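Local coordinates for protein nicotinate phosphoribosyltransferase (Porphyromonas gingivalis, PDB 2IM5) that probably catalyses the ATP-driven synthesis of nicotinate ribonucleotide from nicotinate and phosphoribosyl pyrophosphate, a step on the way to NAD(+), at residues Thr117-Glu120 and Thr121-Ala125. Sequence-based numbering, arbitrary orientation.
Sequences TLWE and TPILA
The amide of I123 reaches back to the carbonyl of W119, and this bond illustrates how a helix takes up its regular i to i+4 pattern in its first turn. I123 N lies 3.0 Å from W119 O, with an N-H...O angle of 166°, and approaches almost head-on to the carbonyl. One residue on, L124 N is 3.1 Å from E120 O; it stands somewhat off the carbonyl plane, and the bond is a little less straight. Just before these two donors comes P122, a residue suited to a first helical turn because its nitrogen has no hydrogen to give. Its ring CD, carried on that nitrogen in place of a hydrogen, lies against two carbonyl oxygens in a close C-H...O approach, 3.2 Å from both L118 O and W119 O.

Apolar contact follows the same four-residue spacing. With CG1 beside its own backbone N (chi1 -71°) and the chain then extended, I123 carries CD1 back to W119, 3.8 Å from CB and 3.9 Å from CE3 of the indole. The next pair is looser: L124 CD1 comes within 4.1 Å of E120 CG.

The polar ends of these side chains find their partners elsewhere in the protein interior. The chain of E120 runs extended (chi1 -170°), and its buried carboxylate is held in place by salt bridges from K14 at OE1 and R168 at OE2, with a hydrogen bond between OE1 and Y13. The indole NE1 of W119 bonds E94, and T121 OG1 bonds D11.

Helix 120-134 thus starts within the N-terminal NAPRTase region, soon after helix 113-116. T121 packs on helix 12-24, while E120, I123 and L124 rest on strand 347-355 of the antiparallel sheet, where L124 also meets F34 of strand 29-36.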
ATOM      1  N   THR A 117     -10.948  -6.435  -0.973  1.00 16.24           N
ATOM      2  CA  THR A 117      -9.651  -5.785  -0.968  1.00 16.62           C
ATOM      3  C   THR A 117      -9.810  -4.337  -0.465  1.00 16.92           C
ATOM      4  O   THR A 117      -8.890  -3.765   0.106  1.00 17.76           O
ATOM      5  CB  THR A 117      -9.011  -5.778  -2.375  1.00 16.91           C
ATOM      6  OG1 THR A 117      -7.679  -5.258  -2.281  1.00 18.74           O
ATOM      7  CG2 THR A 117      -9.820  -4.917  -3.342  1.00 15.19           C
ATOM      8  N   LEU A 118     -10.993  -3.764  -0.665  1.00 17.07           N
ATOM      9  CA  LEU A 118     -11.266  -2.391  -0.242  1.00 18.29           C
ATOM     10  C   LEU A 118     -11.330  -2.186   1.282  1.00 18.45           C
ATOM     11  O   LEU A 118     -11.266  -1.054   1.749  1.00 17.05           O
ATOM     12  CB  LEU A 118     -12.570  -1.900  -0.884  1.00 17.24           C
ATOM     13  CG  LEU A 118     -12.631  -2.009  -2.415  1.00 19.72           C
ATOM     14  CD1 LEU A 118     -13.996  -1.536  -2.905  1.00 18.11           C
ATOM     15  CD2 LEU A 118     -11.515  -1.174  -3.049  1.00 18.35           C
ATOM     16  N   TRP A 119     -11.448  -3.271   2.046  1.00 17.74           N
ATOM     17  CA  TRP A 119     -11.512  -3.186   3.505  1.00 18.46           C
ATOM     18  C   TRP A 119     -10.173  -2.874   4.178  1.00 20.14           C
ATOM     19  O   TRP A 119     -10.134  -2.178   5.190  1.00 20.86           O
ATOM     20  CB  TRP A 119     -12.019  -4.508   4.113  1.00 17.84           C
ATOM     21  CG  TRP A 119     -13.490  -4.774   4.008  1.00 17.20           C
ATOM     22  CD1 TRP A 119     -14.090  -5.769   3.287  1.00 18.05           C
ATOM     23  CD2 TRP A 119     -14.544  -4.090   4.705  1.00 16.54           C
ATOM     24  NE1 TRP A 119     -15.446  -5.753   3.499  1.00 17.48           N
ATOM     25  CE2 TRP A 119     -15.755  -4.734   4.361  1.00 16.28           C
ATOM     26  CE3 TRP A 119     -14.580  -3.001   5.588  1.00 16.80           C
ATOM     27  CZ2 TRP A 119     -16.996  -4.325   4.869  1.00 15.44           C
ATOM     28  CZ3 TRP A 119     -15.811  -2.592   6.097  1.00 17.57           C
ATOM     29  CH2 TRP A 119     -17.006  -3.256   5.733  1.00 17.07           C
ATOM     30  N   GLU A 120      -9.080  -3.390   3.618  1.00 20.28           N
ATOM     31  CA  GLU A 120      -7.750  -3.232   4.215  1.00 21.78           C
ATOM     32  C   GLU A 120      -7.357  -1.901   4.848  1.00 22.42           C
ATOM     33  O   GLU A 120      -7.194  -1.817   6.069  1.00 22.10           O
ATOM     34  CB  GLU A 120      -6.649  -3.611   3.222  1.00 20.75           C
ATOM     35  CG  GLU A 120      -5.270  -3.697   3.896  1.00 23.50           C
ATOM     36  CD  GLU A 120      -4.108  -3.443   2.944  1.00 23.86           C
ATOM     37  OE1 GLU A 120      -4.360  -3.279   1.733  1.00 25.09           O
ATOM     38  OE2 GLU A 120      -2.943  -3.401   3.406  1.00 23.12           O
ATOM     39  N   THR A 121      -7.171  -0.879   4.017  1.00 22.70           N
ATOM     40  CA  THR A 121      -6.749   0.425   4.504  1.00 23.64           C
ATOM     41  C   THR A 121      -7.700   1.069   5.512  1.00 23.53           C
ATOM     42  O   THR A 121      -7.261   1.534   6.560  1.00 23.70           O
ATOM     43  CB  THR A 121      -6.481   1.396   3.324  1.00 26.18           C
ATOM     44  OG1 THR A 121      -5.340   0.940   2.582  1.00 25.89           O
ATOM     45  CG2 THR A 121      -6.184   2.801   3.837  1.00 25.57           C
ATOM     46  N   PRO A 122      -9.012   1.109   5.213  1.00 22.37           N
ATOM     47  CA  PRO A 122      -9.957   1.713   6.156  1.00 21.81           C
ATOM     48  C   PRO A 122      -9.927   1.022   7.524  1.00 22.19           C
ATOM     49  O   PRO A 122      -9.894   1.684   8.565  1.00 21.00           O
ATOM     50  CB  PRO A 122     -11.301   1.538   5.454  1.00 22.84           C
ATOM     51  CG  PRO A 122     -10.930   1.560   4.003  1.00 20.20           C
ATOM     52  CD  PRO A 122      -9.695   0.714   3.967  1.00 21.44           C
ATOM     53  N   ILE A 123      -9.936  -0.309   7.526  1.00 21.46           N
ATOM     54  CA  ILE A 123      -9.906  -1.055   8.781  1.00 22.06           C
ATOM     55  C   ILE A 123      -8.648  -0.775   9.600  1.00 21.02           C
ATOM     56  O   ILE A 123      -8.728  -0.588  10.812  1.00 21.49           O
ATOM     57  CB  ILE A 123     -10.045  -2.581   8.539  1.00 22.97           C
ATOM     58  CG1 ILE A 123     -11.477  -2.892   8.085  1.00 23.05           C
ATOM     59  CG2 ILE A 123      -9.705  -3.358   9.817  1.00 21.78           C
ATOM     60  CD1 ILE A 123     -11.769  -4.377   7.887  1.00 24.10           C
ATOM     61  N   LEU A 124      -7.491  -0.738   8.949  1.00 21.10           N
ATOM     62  CA  LEU A 124      -6.256  -0.462   9.669  1.00 21.42           C
ATOM     63  C   LEU A 124      -6.266   0.966  10.225  1.00 21.94           C
ATOM     64  O   LEU A 124      -5.847   1.201  11.361  1.00 21.07           O
ATOM     65  CB  LEU A 124      -5.042  -0.673   8.756  1.00 20.07           C
ATOM     66  CG  LEU A 124      -4.721  -2.137   8.414  1.00 20.08           C
ATOM     67  CD1 LEU A 124      -3.664  -2.186   7.326  1.00 19.91           C
ATOM     68  CD2 LEU A 124      -4.256  -2.881   9.658  1.00 19.03           C
ATOM     69  N   ALA A 125      -6.752   1.915   9.427  1.00 21.20           N
ATOM     70  CA  ALA A 125      -6.809   3.310   9.861  1.00 21.84           C
ATOM     71  C   ALA A 125      -7.775   3.441  11.034  1.00 21.38           C
ATOM     72  O   ALA A 125      -7.543   4.223  11.948  1.00 20.59           O
ATOM     73  CB  ALA A 125      -7.262   4.204   8.716  1.00 21.43           C
TER